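Local structure of ribosomal RNA methyltransferase, putative (Plasmodium falciparum, 2PLW) at residues A[66-77]-A[92-101]; A[14-22]-A[40-48]. The protein binds S-adenosylmethionine through an FtsJ-like methyltransferase domain of the RlmE family and probably transfers its methyl group to a ribose 2'-hydroxyl of ribosomal RNA. All coordinates share one frame; numbering follows the deposited sequence.

Both contacts belong to the Rossmann-like FtsJ methyltransferase domain, yet they share no element; their centres lie 24 Å apart. Contact 1 sets the edge strand 66-69 and the loop after it against helix 93-102, with a mostly apolar seam at the strand and backbone-directed hydrogen bonds at the loop, where I72 reads the adenine of S-adenosylmethionine. Contact 2 joins the ends of two helices packed on the sheet, where the chain leaves helices 7-17 and 35-43. Its polar grip is made by side chains, R43 on D14 and N15, with L20 packed beside it on I40 and the stem of R43. Each contact is part core, part surface.

Contact 1. Residues A[66-77]-A[92-101]; sequences YFIQGEIGKDNM and NSVDYKLKEI. With SAM (S-adenosylmethionine), chain C.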
loop_
_atom_site.group_PDB
_atom_site.type_symbol
_atom_site.label_atom_id
_atom_site.label_comp_id
_atom_site.label_asym_id
_atom_site.label_seq_id
_atom_site.Cartn_x
_atom_site.Cartn_y
_atom_site.Cartn_z
ATOM N N TYR A 66 -10.964 -6.306 -7.645
ATOM C CA TYR A 66 -11.471 -7.080 -6.506
ATOM C C TYR A 66 -11.415 -6.156 -5.308
ATOM O O TYR A 66 -10.378 -5.539 -5.058
ATOM C CB TYR A 66 -10.584 -8.275 -6.208
ATOM C CG TYR A 66 -10.454 -9.281 -7.317
ATOM C CD1 TYR A 66 -11.327 -10.354 -7.407
ATOM C CD2 TYR A 66 -9.428 -9.179 -8.261
ATOM C CE1 TYR A 66 -11.191 -11.302 -8.420
ATOM C CE2 TYR A 66 -9.306 -10.119 -9.291
ATOM C CZ TYR A 66 -10.188 -11.176 -9.356
ATOM O OH TYR A 66 -10.087 -12.116 -10.367
ATOM N N PHE A 67 -12.509 -6.042 -4.566
ATOM C CA PHE A 67 -12.472 -5.235 -3.365
ATOM C C PHE A 67 -12.625 -6.131 -2.132
ATOM O O PHE A 67 -13.369 -7.128 -2.151
ATOM C CB PHE A 67 -13.563 -4.148 -3.386
ATOM C CG PHE A 67 -13.693 -3.415 -2.077
ATOM C CD1 PHE A 67 -12.702 -2.535 -1.669
ATOM C CD2 PHE A 67 -14.804 -3.610 -1.268
ATOM C CE1 PHE A 67 -12.825 -1.852 -0.466
ATOM C CE2 PHE A 67 -14.939 -2.934 -0.049
ATOM C CZ PHE A 67 -13.940 -2.076 0.357
ATOM N N ILE A 68 -11.911 -5.765 -1.071
ATOM C CA ILE A 68 -12.013 -6.465 0.211
ATOM C C ILE A 68 -12.221 -5.420 1.283
ATOM O O ILE A 68 -11.379 -4.545 1.475
ATOM C CB ILE A 68 -10.749 -7.317 0.516
ATOM C CG1 ILE A 68 -10.624 -8.458 -0.508
ATOM C CG2 ILE A 68 -10.784 -7.808 1.983
ATOM C CD1 ILE A 68 -9.261 -9.200 -0.457
ATOM N N GLN A 69 -13.351 -5.498 1.984
ATOM C CA GLN A 69 -13.512 -4.603 3.108
ATOM C C GLN A 69 -12.744 -5.160 4.311
ATOM O O GLN A 69 -12.898 -6.328 4.695
ATOM C CB GLN A 69 -14.978 -4.357 3.471
ATOM C CG GLN A 69 -15.084 -3.276 4.520
ATOM C CD GLN A 69 -16.495 -3.094 5.069
ATOM O OE1 GLN A 69 -17.327 -3.983 4.956
ATOM N NE2 GLN A 69 -16.756 -1.930 5.669
ATOM N N GLY A 70 -11.906 -4.327 4.895
ATOM C CA GLY A 70 -11.139 -4.740 6.070
ATOM C C GLY A 70 -10.161 -3.705 6.558
ATOM O O GLY A 70 -9.672 -2.888 5.791
ATOM N N GLU A 71 -9.898 -3.717 7.857
ATOM C CA GLU A 71 -8.929 -2.806 8.410
ATOM C C GLU A 71 -7.609 -3.561 8.615
ATOM O O GLU A 71 -7.532 -4.481 9.432
ATOM C CB GLU A 71 -9.449 -2.226 9.733
ATOM C CG GLU A 71 -8.431 -1.344 10.446
ATOM C CD GLU A 71 -9.000 -0.698 11.703
ATOM O OE1 GLU A 71 -10.114 -1.072 12.124
ATOM O OE2 GLU A 71 -8.324 0.175 12.265
ATOM N N ILE A 72 -6.577 -3.201 7.853
ATOM C CA ILE A 72 -5.292 -3.864 8.039
ATOM C C ILE A 72 -4.780 -3.572 9.455
ATOM O O ILE A 72 -4.887 -2.449 9.938
ATOM C CB ILE A 72 -4.274 -3.459 6.938
ATOM C CG1 ILE A 72 -4.817 -3.889 5.578
ATOM C CG2 ILE A 72 -2.903 -4.045 7.244
ATOM C CD1 ILE A 72 -4.962 -5.412 5.367
ATOM N N GLY A 73 -4.283 -4.595 10.132
ATOM C CA GLY A 73 -3.919 -4.452 11.539
ATOM C C GLY A 73 -5.017 -4.949 12.463
ATOM O O GLY A 73 -4.815 -5.027 13.672
ATOM N N LYS A 74 -6.178 -5.279 11.900
ATOM C CA LYS A 74 -7.321 -5.786 12.676
ATOM C C LYS A 74 -8.014 -6.997 12.032
ATOM O O LYS A 74 -8.134 -8.071 12.640
ATOM C CB LYS A 74 -8.333 -4.655 12.905
ATOM C CG LYS A 74 -9.624 -5.069 13.602
ATOM C CD LYS A 74 -10.708 -4.029 13.436
ATOM C CE LYS A 74 -11.986 -4.422 14.168
ATOM N NZ LYS A 74 -12.490 -5.787 13.787
ATOM N N ASP A 75 -8.484 -6.806 10.799
ATOM C CA ASP A 75 -9.209 -7.833 10.038
ATOM C C ASP A 75 -8.330 -8.809 9.256
ATOM O O ASP A 75 -8.829 -9.715 8.605
ATOM C CB ASP A 75 -10.202 -7.154 9.095
ATOM C CG ASP A 75 -11.198 -6.293 9.840
ATOM O OD1 ASP A 75 -11.788 -6.806 10.831
ATOM O OD2 ASP A 75 -11.395 -5.123 9.444
ATOM N N ASN A 76 -7.024 -8.599 9.259
ATOM C CA ASN A 76 -6.132 -9.691 8.884
ATOM C C ASN A 76 -5.671 -10.327 10.188
ATOM O O ASN A 76 -5.608 -9.658 11.218
ATOM C CB ASN A 76 -4.940 -9.245 8.029
ATOM C CG ASN A 76 -4.078 -8.198 8.715
ATOM O OD1 ASN A 76 -4.506 -7.072 8.951
ATOM N ND2 ASN A 76 -2.867 -8.579 9.075
ATOM N N MET A 77 -5.366 -11.614 10.136
ATOM C CA MET A 77 -5.199 -12.388 11.386
ATOM C C MET A 77 -3.841 -12.205 12.071
ATOM O O MET A 77 -3.739 -12.188 13.319
ATOM C CB MET A 77 -5.500 -13.861 11.122
ATOM C CG MET A 77 -5.417 -14.709 12.375
ATOM S SD MET A 77 -6.653 -14.177 13.576
ATOM C CE MET A 77 -7.827 -15.529 13.450
ATOM N N ASN A 92 -9.027 -13.598 10.610
ATOM C CA ASN A 92 -9.087 -14.370 9.338
ATOM C C ASN A 92 -9.630 -13.701 8.054
ATOM O O ASN A 92 -9.298 -14.158 6.970
ATOM C CB ASN A 92 -9.884 -15.706 9.509
ATOM C CG ASN A 92 -9.025 -16.852 10.001
ATOM O OD1 ASN A 92 -8.105 -16.660 10.780
ATOM N ND2 ASN A 92 -9.343 -18.056 9.570
ATOM N N SER A 93 -10.468 -12.667 8.171
ATOM C CA SER A 93 -11.371 -12.344 7.065
ATOM C C SER A 93 -10.622 -11.827 5.836
ATOM O O SER A 93 -10.851 -12.340 4.760
ATOM C CB SER A 93 -12.504 -11.398 7.456
ATOM O OG SER A 93 -11.988 -10.143 7.876
ATOM N N VAL A 94 -9.738 -10.844 6.015
ATOM C CA VAL A 94 -8.902 -10.336 4.899
ATOM C C VAL A 94 -8.077 -11.482 4.300
ATOM O O VAL A 94 -8.022 -11.676 3.079
ATOM C CB VAL A 94 -8.019 -9.132 5.324
ATOM C CG1 VAL A 94 -6.926 -8.820 4.281
ATOM C CG2 VAL A 94 -8.881 -7.877 5.540
ATOM N N ASP A 95 -7.477 -12.296 5.160
ATOM C CA ASP A 95 -6.630 -13.389 4.666
ATOM C C ASP A 95 -7.381 -14.400 3.804
ATOM O O ASP A 95 -6.885 -14.840 2.777
ATOM C CB ASP A 95 -5.966 -14.084 5.828
ATOM C CG ASP A 95 -5.235 -13.111 6.716
ATOM O OD1 ASP A 95 -4.073 -12.761 6.417
ATOM O OD2 ASP A 95 -5.851 -12.690 7.717
ATOM N N TYR A 96 -8.569 -14.790 4.253
ATOM C CA TYR A 96 -9.342 -15.772 3.504
ATOM C C TYR A 96 -9.919 -15.211 2.203
ATOM O O TYR A 96 -9.954 -15.905 1.172
ATOM C CB TYR A 96 -10.341 -16.488 4.422
ATOM C CG TYR A 96 -9.579 -17.608 5.119
ATOM C CD1 TYR A 96 -9.116 -17.461 6.435
ATOM C CD2 TYR A 96 -9.234 -18.773 4.427
ATOM C CE1 TYR A 96 -8.381 -18.447 7.042
ATOM C CE2 TYR A 96 -8.495 -19.789 5.053
ATOM C CZ TYR A 96 -8.076 -19.605 6.357
ATOM O OH TYR A 96 -7.348 -20.582 6.975
ATOM N N LYS A 97 -10.248 -13.925 2.220
ATOM C CA LYS A 97 -10.623 -13.245 0.980
ATOM C C LYS A 97 -9.445 -13.147 0.006
ATOM O O LYS A 97 -9.610 -13.373 -1.185
ATOM C CB LYS A 97 -11.197 -11.867 1.284
ATOM C CG LYS A 97 -12.551 -11.951 1.981
ATOM C CD LYS A 97 -13.112 -10.576 2.198
ATOM C CE LYS A 97 -14.067 -10.510 3.399
ATOM N NZ LYS A 97 -14.277 -9.077 3.843
ATOM N N LEU A 98 -8.256 -12.814 0.508
ATOM C CA LEU A 98 -7.041 -12.888 -0.323
ATOM C C LEU A 98 -6.770 -14.279 -0.863
ATOM O O LEU A 98 -6.395 -14.428 -2.017
ATOM C CB LEU A 98 -5.799 -12.351 0.407
ATOM C CG LEU A 98 -5.795 -10.841 0.570
ATOM C CD1 LEU A 98 -4.702 -10.415 1.575
ATOM C CD2 LEU A 98 -5.635 -10.100 -0.798
ATOM N N LYS A 99 -6.962 -15.295 -0.025
ATOM C CA LYS A 99 -6.750 -16.695 -0.436
ATOM C C LYS A 99 -7.645 -17.077 -1.629
ATOM O O LYS A 99 -7.184 -17.707 -2.571
ATOM C CB LYS A 99 -7.028 -17.621 0.755
ATOM C CG LYS A 99 -6.636 -19.086 0.552
ATOM C CD LYS A 99 -6.871 -19.907 1.829
ATOM C CE LYS A 99 -5.727 -19.737 2.832
ATOM N NZ LYS A 99 -4.567 -20.631 2.484
ATOM N N GLU A 100 -8.922 -16.693 -1.562
ATOM C CA GLU A 100 -9.890 -16.895 -2.638
ATOM C C GLU A 100 -9.355 -16.352 -3.957
ATOM O O GLU A 100 -9.529 -16.966 -4.996
ATOM C CB GLU A 100 -11.203 -16.170 -2.330
ATOM C CG GLU A 100 -12.206 -16.913 -1.478
ATOM C CD GLU A 100 -13.563 -16.200 -1.470
ATOM O OE1 GLU A 100 -14.531 -16.750 -2.053
ATOM O OE2 GLU A 100 -13.655 -15.080 -0.894
ATOM N N ILE A 101 -8.697 -15.204 -3.893
ATOM C CA ILE A 101 -8.243 -14.472 -5.083
ATOM C C ILE A 101 -6.868 -14.961 -5.578
ATOM O O ILE A 101 -6.677 -15.218 -6.776
ATOM C CB ILE A 101 -8.239 -12.920 -4.824
ATOM C CG1 ILE A 101 -9.629 -12.376 -4.494
ATOM C CG2 ILE A 101 -7.720 -12.152 -6.038
ATOM C CD1 ILE A 101 -9.593 -11.023 -3.765
HETATM N N SAM C . -5.916 6.265 -2.487
HETATM C CA SAM C . -7.395 6.472 -2.331
HETATM C C SAM C . -8.048 6.888 -3.650
HETATM O O SAM C . -7.333 7.297 -4.566
HETATM O OXT SAM C . -9.267 6.807 -3.849
HETATM C CB SAM C . -7.650 7.519 -1.240
HETATM C CG SAM C . -7.293 6.902 0.112
HETATM S SD SAM C . -7.900 7.804 1.551
HETATM C CE SAM C . -6.810 9.232 1.445
HETATM C "C5'" SAM C . -7.174 6.876 2.928
HETATM C "C4'" SAM C . -7.980 5.609 3.218
HETATM O "O4'" SAM C . -7.230 4.808 4.135
HETATM C "C3'" SAM C . -9.369 5.833 3.864
HETATM O "O3'" SAM C . -10.407 5.470 2.979
HETATM C "C2'" SAM C . -9.354 4.935 5.110
HETATM O "O2'" SAM C . -10.554 4.223 5.393
HETATM C "C1'" SAM C . -8.200 3.997 4.802
HETATM N N9 SAM C . -7.581 3.341 5.955
HETATM C C8 SAM C . -7.043 3.912 7.090
HETATM N N7 SAM C . -6.542 2.930 7.869
HETATM C C5 SAM C . -6.753 1.746 7.235
HETATM C C6 SAM C . -6.448 0.422 7.554
HETATM N N6 SAM C . -5.827 0.112 8.683
HETATM N N1 SAM C . -6.786 -0.589 6.690
HETATM C C2 SAM C . -7.428 -0.323 5.494
HETATM N N3 SAM C . -7.720 0.987 5.166
HETATM C C4 SAM C . -7.402 1.993 6.031
HETATM O O HOH W 1 -2.397 -11.520 8.320
#
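I68 of the edge strand lies on the helix with both branches. With CG1 anti to the carbonyl carbon (chi1 -65°), CD1 reaches L98 CD2 and I101 CD1, while CG2 rests on K97, 3.6 Å from its CD. V94, its CG1 anti to the backbone N (chi1 167°), turns that methyl to I72 CD1 and packs CG2 against I68 CG2, G70 CA and D75 CB. At the start of the strand I101 CG2 sits over the Y66 ring, a CH-pi contact 4.0 Å from the centroid. K97 extends to a weak bond from NZ to Q69 O. The loop meets the helix start: V94 N donates to D75 O at 3.0 Å, and M77 N to D95 OD2 at 2.7 Å on the syn lone pair. D95 OD1 goes to Y143 OH and to a water shared with N76 ND2. Within the loop, D75 OD2 takes E71 N through its anti lone pair, and N76 OD1 receives G73 N. These bonds brace the backbone around I72, whose N donates to SAM N1 (2.9 Å) and whose O accepts from SAM N6 (3.0 Å). Main-chain atoms thus recognise adenine, in a loop held by polar side chains and the helix start.

Contact 2. Residues A[14-22]-A[40-48]; sequences DNKYLFLKK and ILERTKNYK
R43 spends its guanidinium on two residues of the last turn of helix 7-17. NH1 forms a salt bridge with D14 OD2 at 2.9 Å, on the anti side of the carboxylate, whose plane stands 79° from that of the guanidinium. End-on, NH1 and NH2 both hold N15 OD1, at 2.8 and 2.9 Å, from the same face of the amide; both acceptors lie at the guanidinium edge, near its plane. The other oxygen, D14 OD1, accepts F19 N and L20 N, so one carboxylate ties the arginine to the turn that follows the helix, and the nearby positive charge probably keeps it ionised. Beyond the charges, L20 places CD1 against R43 CD and CB, and CD2 against I40 CG1 (4.0 Å). Further out, K22 CB lies over one face of the Y47 ring, offset toward its rim, 3.8 Å from the centroid. Y47 closes a type I turn that begins at T44, whose OG1 donates to I40 O. I40 also packs on L10 of helix 7-17, I51 of strand 49-55 and L111 of strand 107-112, which places the contact where two helices end over one side of the sheet.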
loop_
_atom_site.group_PDB
_atom_site.type_symbol
_atom_site.label_atom_id
_atom_site.label_comp_id
_atom_site.label_asym_id
_atom_site.label_seq_id
_atom_site.Cartn_x
_atom_site.Cartn_y
_atom_site.Cartn_z
ATOM N N ASP A 14 4.176 6.632 -10.048
ATOM C CA ASP A 14 4.466 5.670 -11.104
ATOM C C ASP A 14 5.302 6.311 -12.208
ATOM O O ASP A 14 6.158 5.667 -12.788
ATOM C CB ASP A 14 3.212 5.034 -11.684
ATOM C CG ASP A 14 3.539 3.868 -12.626
ATOM O OD1 ASP A 14 4.237 2.929 -12.192
ATOM O OD2 ASP A 14 3.173 3.924 -13.821
ATOM N N ASN A 15 5.054 7.586 -12.476
ATOM C CA ASN A 15 5.909 8.324 -13.425
ATOM C C ASN A 15 7.390 8.356 -13.035
ATOM O O ASN A 15 8.280 8.283 -13.897
ATOM C CB ASN A 15 5.367 9.746 -13.597
ATOM C CG ASN A 15 4.181 9.807 -14.527
ATOM O OD1 ASN A 15 3.838 8.831 -15.218
ATOM N ND2 ASN A 15 3.544 10.973 -14.570
ATOM N N LYS A 16 7.655 8.455 -11.733
ATOM C CA LYS A 16 9.007 8.557 -11.212
ATOM C C LYS A 16 9.619 7.176 -10.982
ATOM O O LYS A 16 10.793 6.930 -11.315
ATOM C CB LYS A 16 9.007 9.386 -9.914
ATOM C CG LYS A 16 10.408 9.620 -9.288
ATOM C CD LYS A 16 10.334 10.491 -8.041
ATOM C CE LYS A 16 11.704 11.030 -7.608
ATOM N NZ LYS A 16 11.961 12.436 -8.107
ATOM N N TYR A 17 8.827 6.270 -10.409
ATOM C CA TYR A 17 9.366 4.986 -9.970
ATOM C C TYR A 17 9.034 3.792 -10.852
ATOM O O TYR A 17 9.602 2.717 -10.638
ATOM C CB TYR A 17 8.999 4.730 -8.502
ATOM C CG TYR A 17 9.534 5.801 -7.582
ATOM C CD1 TYR A 17 10.875 5.792 -7.153
ATOM C CD2 TYR A 17 8.711 6.831 -7.145
ATOM C CE1 TYR A 17 11.359 6.776 -6.301
ATOM C CE2 TYR A 17 9.181 7.824 -6.307
ATOM C CZ TYR A 17 10.504 7.797 -5.891
ATOM O OH TYR A 17 10.946 8.797 -5.063
ATOM N N LEU A 18 8.139 3.982 -11.831
ATOM C CA LEU A 18 7.788 2.994 -12.874
ATOM C C LEU A 18 7.650 1.554 -12.400
ATOM O O LEU A 18 8.504 0.699 -12.701
ATOM C CB LEU A 18 8.782 3.035 -14.056
ATOM C CG LEU A 18 8.608 3.940 -15.292
ATOM C CD1 LEU A 18 7.287 3.686 -16.069
ATOM C CD2 LEU A 18 8.787 5.400 -14.928
ATOM N N PHE A 19 6.570 1.291 -11.673
ATOM C CA PHE A 19 6.360 -0.003 -11.041
ATOM C C PHE A 19 5.125 -0.696 -11.593
ATOM O O PHE A 19 5.005 -1.909 -11.469
ATOM C CB PHE A 19 6.289 0.139 -9.505
ATOM C CG PHE A 19 5.408 1.266 -9.033
ATOM C CD1 PHE A 19 4.030 1.070 -8.902
ATOM C CD2 PHE A 19 5.949 2.522 -8.720
ATOM C CE1 PHE A 19 3.202 2.100 -8.459
ATOM C CE2 PHE A 19 5.120 3.567 -8.291
ATOM C CZ PHE A 19 3.744 3.344 -8.150
ATOM N N LEU A 20 4.210 0.060 -12.211
ATOM C CA LEU A 20 2.993 -0.539 -12.753
ATOM C C LEU A 20 3.267 -1.176 -14.104
ATOM O O LEU A 20 3.418 -0.486 -15.115
ATOM C CB LEU A 20 1.851 0.466 -12.857
ATOM C CG LEU A 20 1.347 1.044 -11.526
ATOM C CD1 LEU A 20 0.406 2.242 -11.775
ATOM C CD2 LEU A 20 0.628 -0.028 -10.676
ATOM N N LYS A 21 3.320 -2.502 -14.098
ATOM C CA LYS A 21 3.826 -3.278 -15.227
ATOM C C LYS A 21 2.884 -4.441 -15.500
ATOM O O LYS A 21 2.053 -4.788 -14.653
ATOM C CB LYS A 21 5.226 -3.804 -14.896
ATOM C CG LYS A 21 6.327 -2.739 -14.937
ATOM C CD LYS A 21 7.697 -3.233 -14.454
ATOM C CE LYS A 21 7.750 -3.358 -12.919
ATOM N NZ LYS A 21 9.108 -3.334 -12.254
ATOM N N LYS A 22 3.034 -5.050 -16.673
ATOM C CA LYS A 22 2.206 -6.181 -17.070
ATOM C C LYS A 22 2.438 -7.416 -16.192
ATOM O O LYS A 22 3.514 -7.589 -15.636
ATOM C CB LYS A 22 2.450 -6.525 -18.551
ATOM C CG LYS A 22 3.833 -7.062 -18.851
ATOM C CD LYS A 22 3.934 -7.507 -20.316
ATOM C CE LYS A 22 5.258 -8.205 -20.610
ATOM N NZ LYS A 22 6.490 -7.340 -20.477
ATOM N N ILE A 40 -4.439 2.502 -11.630
ATOM C CA ILE A 40 -3.849 1.194 -11.880
ATOM C C ILE A 40 -4.486 0.529 -13.099
ATOM O O ILE A 40 -3.771 -0.039 -13.937
ATOM C CB ILE A 40 -3.917 0.268 -10.623
ATOM C CG1 ILE A 40 -3.091 0.867 -9.471
ATOM C CG2 ILE A 40 -3.378 -1.137 -10.974
ATOM C CD1 ILE A 40 -3.480 0.268 -8.070
ATOM N N LEU A 41 -5.807 0.625 -13.206
ATOM C CA LEU A 41 -6.518 0.134 -14.399
ATOM C C LEU A 41 -6.035 0.807 -15.687
ATOM O O LEU A 41 -5.734 0.118 -16.651
ATOM C CB LEU A 41 -8.032 0.266 -14.243
ATOM C CG LEU A 41 -8.784 -0.727 -13.373
ATOM C CD1 LEU A 41 -10.185 -0.202 -13.130
ATOM C CD2 LEU A 41 -8.869 -2.123 -14.024
ATOM N N GLU A 42 -5.936 2.134 -15.684
ATOM C CA GLU A 42 -5.468 2.895 -16.855
ATOM C C GLU A 42 -4.080 2.510 -17.321
ATOM O O GLU A 42 -3.825 2.364 -18.524
ATOM C CB GLU A 42 -5.420 4.382 -16.528
ATOM C CG GLU A 42 -6.749 5.033 -16.451
ATOM C CD GLU A 42 -6.648 6.461 -15.965
ATOM O OE1 GLU A 42 -5.571 6.868 -15.439
ATOM O OE2 GLU A 42 -7.662 7.172 -16.092
ATOM N N ARG A 43 -3.171 2.393 -16.360
ATOM C CA ARG A 43 -1.776 2.170 -16.658
ATOM C C ARG A 43 -1.500 0.718 -17.017
ATOM O O ARG A 43 -0.452 0.405 -17.571
ATOM C CB ARG A 43 -0.916 2.648 -15.507
ATOM C CG ARG A 43 -1.116 4.123 -15.275
ATOM C CD ARG A 43 0.116 4.778 -14.799
ATOM N NE ARG A 43 0.118 6.175 -15.200
ATOM C CZ ARG A 43 1.207 6.917 -15.324
ATOM N NH1 ARG A 43 2.398 6.417 -15.040
ATOM N NH2 ARG A 43 1.089 8.180 -15.695
ATOM N N THR A 44 -2.448 -0.163 -16.717
ATOM C CA THR A 44 -2.275 -1.569 -17.070
ATOM C C THR A 44 -3.331 -1.989 -18.106
ATOM O O THR A 44 -3.655 -3.153 -18.207
ATOM C CB THR A 44 -2.310 -2.488 -15.808
ATOM O OG1 THR A 44 -3.568 -2.353 -15.154
ATOM C CG2 THR A 44 -1.205 -2.141 -14.809
ATOM N N LYS A 45 -3.840 -1.036 -18.892
ATOM C CA LYS A 45 -5.068 -1.242 -19.708
ATOM C C LYS A 45 -5.103 -2.490 -20.613
ATOM O O LYS A 45 -6.104 -3.217 -20.655
ATOM C CB LYS A 45 -5.407 0.025 -20.521
ATOM N N ASN A 46 -4.012 -2.748 -21.325
ATOM C CA ASN A 46 -3.976 -3.902 -22.231
ATOM C C ASN A 46 -3.016 -4.947 -21.697
ATOM O O ASN A 46 -2.360 -5.650 -22.466
ATOM C CB ASN A 46 -3.534 -3.487 -23.632
ATOM C CG ASN A 46 -4.077 -2.146 -24.036
ATOM O OD1 ASN A 46 -3.322 -1.184 -24.188
ATOM N ND2 ASN A 46 -5.404 -2.064 -24.197
ATOM N N TYR A 47 -2.899 -4.997 -20.373
ATOM C CA TYR A 47 -2.050 -5.967 -19.703
ATOM C C TYR A 47 -2.892 -6.942 -18.899
ATOM O O TYR A 47 -4.030 -6.652 -18.504
ATOM C CB TYR A 47 -1.098 -5.271 -18.722
ATOM C CG TYR A 47 -0.110 -4.288 -19.308
ATOM C CD1 TYR A 47 0.507 -3.347 -18.495
ATOM C CD2 TYR A 47 0.226 -4.316 -20.661
ATOM C CE1 TYR A 47 1.432 -2.437 -19.015
ATOM C CE2 TYR A 47 1.143 -3.415 -21.194
ATOM C CZ TYR A 47 1.743 -2.485 -20.364
ATOM O OH TYR A 47 2.654 -1.598 -20.891
ATOM N N LYS A 48 -2.315 -8.101 -18.638
ATOM C CA LYS A 48 -2.946 -9.044 -17.732
ATOM C C LYS A 48 -2.469 -8.645 -16.331
ATOM O O LYS A 48 -1.258 -8.527 -16.107
ATOM C CB LYS A 48 -2.489 -10.452 -18.091
ATOM C CG LYS A 48 -2.801 -11.476 -17.043
ATOM C CD LYS A 48 -2.347 -12.857 -17.468
ATOM C CE LYS A 48 -2.592 -13.853 -16.327
ATOM N NZ LYS A 48 -1.571 -13.619 -15.245
#